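Local coordinates for protein acyl-coa oxidase (Arabidopsis thaliana, PDB 1W07) that catalyses the FAD-dependent desaturation of long- and medium-chain acyl-CoAs to 2-trans-enoyl-CoAs in peroxisomal beta-oxidation, passing electrons to oxygen to give hydrogen peroxide, at residues I320-Q323 and V324-K328; W406-G409 and L410-L413; G623-Y626 and P627-E631. The protein carries 1 engineered substitution. All coordinates share one frame; numbering follows the deposited sequence.

Contact 1: I320-Q323 and V324-K328. With FAD (flavin-adenine dinucleotide), chain C.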
ATOM      1  N   ILE B 320     -10.034  18.408  26.691  1.00 32.76           N
ATOM      2  CA  ILE B 320     -10.798  18.121  25.476  1.00 32.02           C
ATOM      3  C   ILE B 320      -9.928  18.234  24.221  1.00 28.95           C
ATOM      4  O   ILE B 320      -9.673  19.327  23.726  1.00 28.45           O
ATOM      5  CB  ILE B 320     -12.015  19.067  25.319  1.00 32.91           C
ATOM      6  CG1 ILE B 320     -12.901  19.025  26.574  1.00 35.50           C
ATOM      7  CG2 ILE B 320     -12.844  18.636  24.117  1.00 29.63           C
ATOM      8  CD1 ILE B 320     -13.519  17.660  26.845  1.00 37.56           C
ATOM      9  N   GLU B 321      -9.475  17.102  23.696  1.00 26.59           N
ATOM     10  CA  GLU B 321      -8.642  17.127  22.500  1.00 22.43           C
ATOM     11  C   GLU B 321      -9.449  17.311  21.220  1.00 20.19           C
ATOM     12  O   GLU B 321     -10.639  17.012  21.175  1.00 17.71           O
ATOM     13  CB  GLU B 321      -7.797  15.862  22.426  1.00 21.01           C
ATOM     14  CG  GLU B 321      -6.731  15.844  23.491  1.00 24.27           C
ATOM     15  CD  GLU B 321      -6.064  14.500  23.657  1.00 22.82           C
ATOM     16  OE1 GLU B 321      -5.174  14.156  22.851  1.00 20.38           O
ATOM     17  OE2 GLU B 321      -6.451  13.788  24.599  1.00 23.06           O
ATOM     18  N   THR B 322      -8.776  17.799  20.181  1.00 18.39           N
ATOM     19  CA  THR B 322      -9.367  18.088  18.871  1.00 16.23           C
ATOM     20  C   THR B 322      -9.557  16.856  17.979  1.00 14.63           C
ATOM     21  O   THR B 322      -8.689  15.982  17.913  1.00 13.39           O
ATOM     22  CB  THR B 322      -8.462  19.088  18.091  1.00 17.66           C
ATOM     23  OG1 THR B 322      -8.174  20.218  18.926  1.00 16.89           O
ATOM     24  CG2 THR B 322      -9.135  19.555  16.806  1.00 20.60           C
ATOM     25  N   GLN B 323     -10.674  16.799  17.260  1.00 14.87           N
ATOM     26  CA  GLN B 323     -10.931  15.700  16.332  1.00 14.79           C
ATOM     27  C   GLN B 323      -9.845  15.775  15.252  1.00 15.43           C
ATOM     28  O   GLN B 323      -9.576  16.858  14.709  1.00 15.83           O
ATOM     29  CB  GLN B 323     -12.309  15.873  15.708  1.00 12.18           C
ATOM     30  CG  GLN B 323     -13.449  15.721  16.701  1.00 17.52           C
ATOM     31  CD  GLN B 323     -14.731  16.322  16.178  1.00 16.78           C
ATOM     32  OE1 GLN B 323     -14.920  17.535  16.235  1.00 20.27           O
ATOM     33  NE2 GLN B 323     -15.605  15.483  15.635  1.00 16.60           N
ATOM     34  N   VAL B 324      -9.215  14.649  14.925  1.00 12.05           N
ATOM     35  CA  VAL B 324      -8.149  14.692  13.936  1.00 13.26           C
ATOM     36  C   VAL B 324      -8.624  15.202  12.597  1.00 11.77           C
ATOM     37  O   VAL B 324      -7.846  15.792  11.847  1.00 12.10           O
ATOM     38  CB  VAL B 324      -7.432  13.314  13.765  1.00 14.57           C
ATOM     39  CG1 VAL B 324      -6.760  12.937  15.081  1.00 13.40           C
ATOM     40  CG2 VAL B 324      -8.407  12.243  13.291  1.00  9.56           C
ATOM     41  N   ILE B 325      -9.910  15.022  12.307  1.00 11.98           N
ATOM     42  CA  ILE B 325     -10.454  15.487  11.039  1.00 12.29           C
ATOM     43  C   ILE B 325     -10.415  17.018  10.914  1.00 14.38           C
ATOM     44  O   ILE B 325     -10.633  17.557   9.826  1.00 14.88           O
ATOM     45  CB  ILE B 325     -11.893  14.987  10.834  1.00 14.54           C
ATOM     46  CG1 ILE B 325     -12.296  15.164   9.366  1.00 15.68           C
ATOM     47  CG2 ILE B 325     -12.857  15.740  11.746  1.00 19.05           C
ATOM     48  CD1 ILE B 325     -13.618  14.476   9.001  1.00 15.65           C
ATOM     49  N   ASP B 326     -10.138  17.707  12.024  1.00 14.02           N
ATOM     50  CA  ASP B 326     -10.035  19.175  12.055  1.00 15.03           C
ATOM     51  C   ASP B 326      -8.646  19.649  11.566  1.00 16.10           C
ATOM     52  O   ASP B 326      -8.463  20.821  11.260  1.00 17.46           O
ATOM     53  CB  ASP B 326     -10.210  19.708  13.486  1.00 17.80           C
ATOM     54  CG  ASP B 326     -11.663  19.797  13.939  1.00 20.41           C
ATOM     55  OD1 ASP B 326     -12.568  19.278  13.248  1.00 19.42           O
ATOM     56  OD2 ASP B 326     -11.886  20.393  15.017  1.00 23.14           O
ATOM     57  N   TYR B 327      -7.666  18.749  11.526  1.00 15.25           N
ATOM     58  CA  TYR B 327      -6.306  19.106  11.110  1.00 16.38           C
ATOM     59  C   TYR B 327      -6.178  19.168   9.592  1.00 17.57           C
ATOM     60  O   TYR B 327      -6.601  18.247   8.893  1.00 16.46           O
ATOM     61  CB  TYR B 327      -5.303  18.095  11.679  1.00 18.27           C
ATOM     62  CG  TYR B 327      -5.199  18.108  13.197  1.00 19.33           C
ATOM     63  CD1 TYR B 327      -5.144  16.913  13.921  1.00 16.81           C
ATOM     64  CD2 TYR B 327      -5.145  19.310  13.908  1.00 19.44           C
ATOM     65  CE1 TYR B 327      -5.044  16.916  15.312  1.00 15.43           C
ATOM     66  CE2 TYR B 327      -5.041  19.322  15.297  1.00 20.16           C
ATOM     67  CZ  TYR B 327      -4.997  18.122  15.994  1.00 20.51           C
ATOM     68  OH  TYR B 327      -4.965  18.136  17.373  1.00 16.49           O
ATOM     69  N   LYS B 328      -5.592  20.252   9.081  1.00 16.33           N
ATOM     70  CA  LYS B 328      -5.429  20.443   7.644  1.00 16.37           C
ATOM     71  C   LYS B 328      -4.673  19.322   6.930  1.00 12.92           C
ATOM     72  O   LYS B 328      -4.963  19.027   5.778  1.00 14.21           O
ATOM     73  CB  LYS B 328      -4.793  21.818   7.364  1.00 16.22           C
ATOM     74  CG  LYS B 328      -5.818  22.955   7.360  1.00 18.16           C
ATOM     75  CD  LYS B 328      -6.780  22.796   6.182  1.00 15.39           C
ATOM     76  CE  LYS B 328      -7.953  23.788   6.192  1.00 19.12           C
ATOM     77  NZ  LYS B 328      -9.021  23.504   7.200  1.00 14.01           N
TER
HETATM   78  PA  FAD C1660      -2.970   9.214  16.154  1.00 21.64           P
HETATM   79  O1A FAD C1660      -1.883  10.014  16.762  1.00 24.42           O
HETATM   80  O2A FAD C1660      -4.264   9.111  16.867  1.00 17.34           O
HETATM   81  O5B FAD C1660      -3.214   9.748  14.656  1.00 22.19           O
HETATM   82  C5B FAD C1660      -4.337   9.317  13.880  1.00 19.47           C
HETATM   83  C4B FAD C1660      -4.507  10.234  12.664  1.00 19.76           C
HETATM   84  O4B FAD C1660      -4.564  11.584  13.169  1.00 15.69           O
HETATM   85  C3B FAD C1660      -3.276  10.166  11.755  1.00 16.85           C
HETATM   86  O3B FAD C1660      -3.640  10.539  10.423  1.00 18.44           O
HETATM   87  C2B FAD C1660      -2.364  11.220  12.381  1.00 17.50           C
HETATM   88  O2B FAD C1660      -1.477  11.739  11.387  1.00 17.74           O
HETATM   89  C1B FAD C1660      -3.408  12.295  12.694  1.00 15.32           C
HETATM   90  N9A FAD C1660      -2.922  13.227  13.734  1.00 19.44           N
HETATM   91  C8A FAD C1660      -2.835  12.964  15.039  1.00 21.05           C
HETATM   92  N7A FAD C1660      -2.379  14.034  15.684  1.00 18.63           N
HETATM   93  C5A FAD C1660      -2.184  14.993  14.783  1.00 20.55           C
HETATM   94  C6A FAD C1660      -1.733  16.304  14.873  1.00 19.52           C
HETATM   95  N6A FAD C1660      -1.427  16.837  16.051  1.00 21.18           N
HETATM   96  N1A FAD C1660      -1.649  17.064  13.700  1.00 22.83           N
HETATM   97  C2A FAD C1660      -2.022  16.493  12.476  1.00 19.60           C
HETATM   98  N3A FAD C1660      -2.443  15.240  12.432  1.00 20.43           N
HETATM   99  C4A FAD C1660      -2.530  14.487  13.540  1.00 19.44           C
HETATM  100  N1  FAD C1660       2.763   1.177  22.008  1.00 13.38           N
HETATM  101  C2  FAD C1660       3.382   0.820  23.212  1.00 18.64           C
HETATM  102  O2  FAD C1660       3.208   1.501  24.219  1.00 19.46           O
HETATM  103  N3  FAD C1660       4.158  -0.347  23.259  1.00 15.09           N
HETATM  104  C4  FAD C1660       4.298  -1.150  22.119  1.00 20.12           C
HETATM  105  O4  FAD C1660       4.975  -2.174  22.173  1.00 20.62           O
HETATM  106  C4X FAD C1660       3.677  -0.788  20.930  1.00 17.01           C
HETATM  107  N5  FAD C1660       3.759  -1.617  19.802  1.00 17.67           N
HETATM  108  C5X FAD C1660       3.109  -1.278  18.609  1.00 13.91           C
HETATM  109  C6  FAD C1660       3.086  -2.173  17.544  1.00  7.99           C
HETATM  110  C7  FAD C1660       2.309  -1.900  16.419  1.00 13.11           C
HETATM  111  C7M FAD C1660       2.262  -2.924  15.283  1.00 10.62           C
HETATM  112  C8  FAD C1660       1.563  -0.722  16.355  1.00 13.47           C
HETATM  113  C8M FAD C1660       0.662  -0.410  15.155  1.00 11.11           C
HETATM  114  C9  FAD C1660       1.605   0.178  17.416  1.00 14.89           C
HETATM  115  C9A FAD C1660       2.375  -0.092  18.547  1.00 12.03           C
HETATM  116  N10 FAD C1660       2.338   0.764  19.655  1.00 14.57           N
HETATM  117  C10 FAD C1660       2.917   0.375  20.871  1.00 16.03           C
HETATM  118  C1' FAD C1660       1.609   2.053  19.589  1.00 16.49           C
HETATM  119  C2' FAD C1660       2.450   3.047  18.778  1.00 17.93           C
HETATM  120  O2' FAD C1660       3.771   3.110  19.325  1.00 22.28           O
HETATM  121  C3' FAD C1660       1.876   4.465  18.714  1.00 22.00           C
HETATM  122  O3' FAD C1660       1.689   4.977  20.037  1.00 26.03           O
HETATM  123  C4' FAD C1660       0.546   4.527  17.958  1.00 20.10           C
HETATM  124  O4' FAD C1660       0.573   3.701  16.792  1.00 19.62           O
HETATM  125  C5' FAD C1660       0.252   5.970  17.549  1.00 20.94           C
HETATM  126  O5' FAD C1660      -0.848   5.993  16.639  1.00 24.70           O
HETATM  127  P   FAD C1660      -2.254   6.651  17.054  1.00 22.99           P
HETATM  128  O1P FAD C1660      -3.287   5.599  16.927  1.00 24.21           O
HETATM  129  O2P FAD C1660      -2.100   7.345  18.351  1.00 22.72           O
HETATM  130  O3P FAD C1660      -2.442   7.722  15.868  1.00 23.70           O
HETATM  131  O   HOH W   1     -12.390  19.069  17.159  1.00 17.99           O
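Q323 and D326 are tied together by one water that makes three hydrogen bonds: it accepts from Q323 N and donates to Q323 OE1 and to D326 OD2, the water oxygen lying 2.6 Å from OD2. The amide and carboxylate planes stand 60° apart, and the water bridges them where no direct bond forms. In the backbone, D326 N donates to Q323 O at 2.9 Å and closes the turn of the 3-10 segment 324-326. D326 CG lies beside its own backbone N (chi1 -80°), a turn that carries OD2 to within 3.4 Å of T322 CG2. The other carboxylate oxygen, OD1, forms a salt bridge with R597, and Q323 NE2 is taken by A308 O and E10 OE2.

T322 also leans on Y327, its CB 3.7 Å from the phenolic OH and oblique to the ring. That hydroxyl is bonded to Q312 O, which should fix the far end of the ring. One ring face is covered by the adenine of FAD: N1A sits 3.5 Å above the plane, offset toward the rim, and Y327 CE1 approaches C6A at 3.4 Å. V324 turns away from 320-323 and sets CG1 3.2 Å from the ribose oxygen O4B. Y327 is the N-cap residue of helix 328-363, and V324 precedes it in the 3-10 turn; together they form part of the adenosine end of the FAD pocket of acyl-CoA oxidase.

Contact 2: W406-G409 and L410-L413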
ATOM      1  N   TRP B 406      -7.101  -5.830  11.698  1.00 12.30           N
ATOM      2  CA  TRP B 406      -7.979  -6.352  10.663  1.00 13.40           C
ATOM      3  C   TRP B 406      -9.437  -5.868  10.803  1.00 14.89           C
ATOM      4  O   TRP B 406     -10.095  -5.583   9.798  1.00 13.51           O
ATOM      5  CB  TRP B 406      -7.972  -7.878  10.698  1.00 15.83           C
ATOM      6  CG  TRP B 406      -8.590  -8.483   9.486  1.00 15.77           C
ATOM      7  CD1 TRP B 406      -7.964  -8.741   8.308  1.00 19.51           C
ATOM      8  CD2 TRP B 406      -9.953  -8.892   9.321  1.00 19.17           C
ATOM      9  NE1 TRP B 406      -8.847  -9.289   7.416  1.00 21.82           N
ATOM     10  CE2 TRP B 406     -10.078  -9.393   8.009  1.00 18.77           C
ATOM     11  CE3 TRP B 406     -11.085  -8.884  10.156  1.00 17.47           C
ATOM     12  CZ2 TRP B 406     -11.292  -9.880   7.501  1.00 21.31           C
ATOM     13  CZ3 TRP B 406     -12.298  -9.374   9.645  1.00 18.61           C
ATOM     14  CH2 TRP B 406     -12.385  -9.864   8.330  1.00 17.58           C
ATOM     15  N   CYS B 407      -9.940  -5.772  12.040  1.00 14.59           N
ATOM     16  CA  CYS B 407     -11.326  -5.364  12.256  1.00 13.70           C
ATOM     17  C   CYS B 407     -11.594  -3.907  11.839  1.00 14.93           C
ATOM     18  O   CYS B 407     -12.734  -3.433  11.879  1.00 12.62           O
ATOM     19  CB  CYS B 407     -11.760  -5.627  13.712  1.00 15.98           C
ATOM     20  SG  CYS B 407     -10.941  -4.632  14.995  1.00 18.53           S
ATOM     21  N   SER B 408     -10.559  -3.191  11.404  1.00 14.25           N
ATOM     22  CA  SER B 408     -10.789  -1.829  10.931  1.00 14.35           C
ATOM     23  C   SER B 408     -11.408  -1.892   9.518  1.00 15.75           C
ATOM     24  O   SER B 408     -11.917  -0.878   9.013  1.00 14.01           O
ATOM     25  CB  SER B 408      -9.481  -1.022  10.890  1.00 13.89           C
ATOM     26  OG  SER B 408      -8.640  -1.427   9.819  1.00 12.17           O
ATOM     27  N   GLY B 409     -11.370  -3.081   8.900  1.00 14.53           N
ATOM     28  CA  GLY B 409     -11.932  -3.266   7.573  1.00 11.88           C
ATOM     29  C   GLY B 409     -11.045  -2.799   6.437  1.00 14.62           C
ATOM     30  O   GLY B 409     -11.274  -3.151   5.271  1.00 12.33           O
ATOM     31  N   LEU B 410     -10.020  -2.020   6.759  1.00 12.52           N
ATOM     32  CA  LEU B 410      -9.139  -1.470   5.729  1.00 13.71           C
ATOM     33  C   LEU B 410      -8.057  -2.397   5.179  1.00 12.45           C
ATOM     34  O   LEU B 410      -7.802  -2.395   3.978  1.00 10.34           O
ATOM     35  CB  LEU B 410      -8.525  -0.151   6.239  1.00 10.63           C
ATOM     36  CG  LEU B 410      -9.605   0.942   6.433  1.00 11.58           C
ATOM     37  CD1 LEU B 410      -9.066   2.161   7.191  1.00  7.56           C
ATOM     38  CD2 LEU B 410     -10.113   1.350   5.066  1.00 15.17           C
ATOM     39  N   PRO B 411      -7.406  -3.190   6.052  1.00 11.54           N
ATOM     40  CA  PRO B 411      -6.357  -4.118   5.580  1.00 12.24           C
ATOM     41  C   PRO B 411      -6.910  -5.078   4.522  1.00 11.73           C
ATOM     42  O   PRO B 411      -6.336  -5.232   3.437  1.00  9.81           O
ATOM     43  CB  PRO B 411      -5.953  -4.846   6.862  1.00 13.24           C
ATOM     44  CG  PRO B 411      -6.172  -3.803   7.934  1.00 13.40           C
ATOM     45  CD  PRO B 411      -7.483  -3.168   7.519  1.00  9.19           C
ATOM     46  N   GLU B 412      -8.031  -5.728   4.817  1.00 10.78           N
ATOM     47  CA  GLU B 412      -8.591  -6.649   3.845  1.00 10.86           C
ATOM     48  C   GLU B 412      -9.068  -5.925   2.578  1.00 12.73           C
ATOM     49  O   GLU B 412      -8.887  -6.429   1.464  1.00 11.15           O
ATOM     50  CB  GLU B 412      -9.750  -7.446   4.451  1.00  9.54           C
ATOM     51  CG  GLU B 412     -10.261  -8.528   3.495  1.00 11.99           C
ATOM     52  CD  GLU B 412     -11.528  -9.204   3.981  1.00 12.91           C
ATOM     53  OE1 GLU B 412     -12.386  -8.516   4.575  1.00 17.86           O
ATOM     54  OE2 GLU B 412     -11.683 -10.417   3.741  1.00 12.69           O
ATOM     55  N   LEU B 413      -9.668  -4.746   2.729  1.00 10.26           N
ATOM     56  CA  LEU B 413     -10.162  -4.024   1.570  1.00 10.69           C
ATOM     57  C   LEU B 413      -9.039  -3.715   0.571  1.00 13.05           C
ATOM     58  O   LEU B 413      -9.214  -3.837  -0.645  1.00 12.39           O
ATOM     59  CB  LEU B 413     -10.857  -2.736   2.017  1.00  9.75           C
ATOM     60  CG  LEU B 413     -11.469  -1.879   0.893  1.00 12.89           C
ATOM     61  CD1 LEU B 413     -12.542  -2.680   0.152  1.00  7.65           C
ATOM     62  CD2 LEU B 413     -12.050  -0.593   1.483  1.00 13.66           C
TER
HETATM   63  O   HOH W   2      -9.672  -5.472   7.234  1.00 13.36           O
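The start of helix 410-417 is built here by S408, G409 and L410, with G409 at the N-cap and a 3-10 segment, 406-408, leading into it. S408 OG lies between its own backbone N and carbonyl carbon (chi1 73°), where it faces the first turn: it accepts a weak bond from L410 N at 3.4 Å and comes within 3.1 Å of P411 CD. The carbonyls of L405 and G403 share the one hydrogen of this hydroxyl, which should limit its rotation. G409 has a positive phi of 80°, a conformation that favours glycine, and its carbonyl receives L413 N in another weak bond.

A water links the incoming chain to the helix. It donates to W406 O at 2.6 Å and accepts from E412 N at 2.9 Å, thereby satisfying an N-H of the first turn, and it also lies over one face of the indole. E412, extended beyond CG, crosses W406 at a slant, its CB 3.6 Å from W406 NE1 and its OE1 3.4 Å from CZ2, the carboxylate tilted 54° from the ring plane. OE2 pairs with R53 in a salt bridge and accepts from A233 N. With an alanine at W406, N231 O would probably lose the indole N-H that it accepts, and a gap would open beside E412.

P411 touches M229 of the second subunit. L410 and L413 pack on A299 of helix 278-309, while R396 and I392 of helix 370-398 meet L410 and L413 respectively.

Contact 3: G623-Y626 and P627-E631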
ATOM      1  N   GLY B 623     -20.387   5.514  15.421  1.00 14.25           N
ATOM      2  CA  GLY B 623     -19.167   6.009  16.022  1.00 11.39           C
ATOM      3  C   GLY B 623     -18.789   5.418  17.370  1.00 15.18           C
ATOM      4  O   GLY B 623     -17.965   5.996  18.074  1.00 14.86           O
ATOM      5  N   ASN B 624     -19.371   4.274  17.737  1.00 14.04           N
ATOM      6  CA  ASN B 624     -19.073   3.622  19.018  1.00 16.34           C
ATOM      7  C   ASN B 624     -17.845   2.717  18.821  1.00 15.00           C
ATOM      8  O   ASN B 624     -17.905   1.504  18.960  1.00 18.53           O
ATOM      9  CB  ASN B 624     -20.314   2.816  19.465  1.00 16.92           C
ATOM     10  CG  ASN B 624     -20.239   2.375  20.919  1.00 20.80           C
ATOM     11  OD1 ASN B 624     -19.681   3.075  21.758  1.00 23.00           O
ATOM     12  ND2 ASN B 624     -20.828   1.222  21.223  1.00 19.40           N
ATOM     13  N   VAL B 625     -16.719   3.348  18.501  1.00 16.33           N
ATOM     14  CA  VAL B 625     -15.478   2.648  18.190  1.00 14.29           C
ATOM     15  C   VAL B 625     -14.756   1.883  19.302  1.00 14.05           C
ATOM     16  O   VAL B 625     -14.585   0.659  19.229  1.00 18.18           O
ATOM     17  CB  VAL B 625     -14.446   3.645  17.553  1.00 11.51           C
ATOM     18  CG1 VAL B 625     -13.171   2.919  17.136  1.00  8.68           C
ATOM     19  CG2 VAL B 625     -15.071   4.324  16.347  1.00  9.75           C
ATOM     20  N   TYR B 626     -14.321   2.605  20.319  1.00 13.27           N
ATOM     21  CA  TYR B 626     -13.535   1.985  21.368  1.00 15.31           C
ATOM     22  C   TYR B 626     -14.182   0.782  22.021  1.00 16.68           C
ATOM     23  O   TYR B 626     -13.551  -0.265  22.155  1.00 16.51           O
ATOM     24  CB  TYR B 626     -13.127   3.048  22.389  1.00 17.15           C
ATOM     25  CG  TYR B 626     -12.299   4.156  21.755  1.00 16.58           C
ATOM     26  CD1 TYR B 626     -12.556   5.494  22.039  1.00 16.82           C
ATOM     27  CD2 TYR B 626     -11.275   3.863  20.847  1.00 13.06           C
ATOM     28  CE1 TYR B 626     -11.821   6.521  21.442  1.00 18.03           C
ATOM     29  CE2 TYR B 626     -10.530   4.883  20.237  1.00 16.31           C
ATOM     30  CZ  TYR B 626     -10.812   6.210  20.538  1.00 17.05           C
ATOM     31  OH  TYR B 626     -10.109   7.223  19.927  1.00 13.59           O
ATOM     32  N   PRO B 627     -15.448   0.905  22.431  1.00 16.91           N
ATOM     33  CA  PRO B 627     -16.076  -0.251  23.065  1.00 18.54           C
ATOM     34  C   PRO B 627     -16.121  -1.442  22.112  1.00 17.68           C
ATOM     35  O   PRO B 627     -15.903  -2.576  22.526  1.00 21.33           O
ATOM     36  CB  PRO B 627     -17.467   0.268  23.431  1.00 17.35           C
ATOM     37  CG  PRO B 627     -17.203   1.723  23.723  1.00 15.58           C
ATOM     38  CD  PRO B 627     -16.280   2.114  22.589  1.00 16.29           C
ATOM     39  N   LYS B 628     -16.374  -1.179  20.835  1.00 17.79           N
ATOM     40  CA  LYS B 628     -16.459  -2.250  19.848  1.00 16.48           C
ATOM     41  C   LYS B 628     -15.115  -2.872  19.504  1.00 16.46           C
ATOM     42  O   LYS B 628     -15.052  -4.024  19.073  1.00 15.92           O
ATOM     43  CB  LYS B 628     -17.146  -1.744  18.584  1.00 17.13           C
ATOM     44  CG  LYS B 628     -18.631  -1.427  18.798  1.00 20.08           C
ATOM     45  CD  LYS B 628     -19.418  -2.717  19.047  1.00 21.92           C
ATOM     46  CE  LYS B 628     -20.889  -2.475  19.407  1.00 21.39           C
ATOM     47  NZ  LYS B 628     -21.615  -3.778  19.582  1.00 24.39           N
ATOM     48  N   LEU B 629     -14.039  -2.114  19.689  1.00 17.19           N
ATOM     49  CA  LEU B 629     -12.703  -2.635  19.423  1.00 17.84           C
ATOM     50  C   LEU B 629     -12.406  -3.698  20.471  1.00 18.74           C
ATOM     51  O   LEU B 629     -11.860  -4.754  20.159  1.00 20.19           O
ATOM     52  CB  LEU B 629     -11.646  -1.530  19.513  1.00 15.35           C
ATOM     53  CG  LEU B 629     -11.338  -0.737  18.228  1.00 15.04           C
ATOM     54  CD1 LEU B 629     -10.417   0.440  18.543  1.00 12.80           C
ATOM     55  CD2 LEU B 629     -10.690  -1.656  17.194  1.00 11.50           C
ATOM     56  N   PHE B 630     -12.768  -3.399  21.718  1.00 18.26           N
ATOM     57  CA  PHE B 630     -12.555  -4.313  22.830  1.00 18.55           C
ATOM     58  C   PHE B 630     -13.384  -5.573  22.598  1.00 17.06           C
ATOM     59  O   PHE B 630     -12.895  -6.687  22.736  1.00 18.98           O
ATOM     60  CB  PHE B 630     -12.936  -3.628  24.158  1.00 20.48           C
ATOM     61  CG  PHE B 630     -12.769  -4.510  25.369  1.00 26.46           C
ATOM     62  CD1 PHE B 630     -11.515  -5.004  25.719  1.00 30.17           C
ATOM     63  CD2 PHE B 630     -13.870  -4.878  26.139  1.00 32.46           C
ATOM     64  CE1 PHE B 630     -11.365  -5.854  26.815  1.00 31.96           C
ATOM     65  CE2 PHE B 630     -13.731  -5.729  27.239  1.00 33.39           C
ATOM     66  CZ  PHE B 630     -12.472  -6.219  27.574  1.00 32.44           C
ATOM     67  N   GLU B 631     -14.642  -5.391  22.225  1.00 20.22           N
ATOM     68  CA  GLU B 631     -15.534  -6.514  21.950  1.00 21.43           C
ATOM     69  C   GLU B 631     -14.955  -7.452  20.888  1.00 21.50           C
ATOM     70  O   GLU B 631     -15.017  -8.676  21.020  1.00 15.67           O
ATOM     71  CB  GLU B 631     -16.891  -5.987  21.480  1.00 27.33           C
ATOM     72  CG  GLU B 631     -17.940  -7.059  21.261  1.00 32.65           C
ATOM     73  CD  GLU B 631     -19.242  -6.503  20.706  1.00 37.26           C
ATOM     74  OE1 GLU B 631     -19.818  -5.561  21.304  1.00 33.59           O
ATOM     75  OE2 GLU B 631     -19.699  -7.022  19.667  1.00 42.70           O
TER
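Y626 O is gripped by two backbone N-H groups of the next helical turn. F630 N donates to it at 3.3 Å, while L629 N adds a weak second bond. L629 N is itself shared, since it also donates to V625 O at 2.9 Å. The first turn of helix 625-635 thus mixes i+3 and i+4 bonding, and P627 has no N-H to contribute.

Side chains follow the same spacing. V625 and L629 lie side by side and point the same way, with CG1 of V625 4.0 Å from CD1 of L629. That methyl of L629 also sits at the edge of the Y626 ring, near its plane, 4.2 Å from CD2. N624, the centre of an inverse gamma turn, swings its amide over the first turn because CG is anti to the backbone N (chi1 -166°); OD1 then meets P627 CG at 3.4 Å, the two side chains crossing at about a right angle. K628 folds over the N624 carbonyl with CG 3.0 Å from N624 O, then bends at chi2 and sends NZ to E631 OE1 in a salt bridge of 3.1 Å, on the syn side of the carboxylate.

N624 O, buried under K628 without a polar partner, is likely to cost the turn some stability. Y626 OH, by contrast, is bonded to R310 NH1, so the tyrosine acts from the second shell and probably steadies an arginine whose NE bonds to FAD.

The three contacts come one after another along the chain and border the subunit interface, where each also touches the second subunit. Contacts 2 and 3 meet directly: C407 SG packs against L629 CD2 at 3.7 Å, although their centres are about 15 Å apart. Contact 1 stands apart, its centre about 20 Å from that of contact 3 and about 23 Å from that of contact 2. The contacts lie at different distances from one FAD: contact 1 touches its adenosine part, the side chain of Y626 in contact 3 is about 7 Å away, and that of L410 in contact 2 about 10 Å, without touching it. R310 is common to contacts 1 and 3, its backbone pairing with V324.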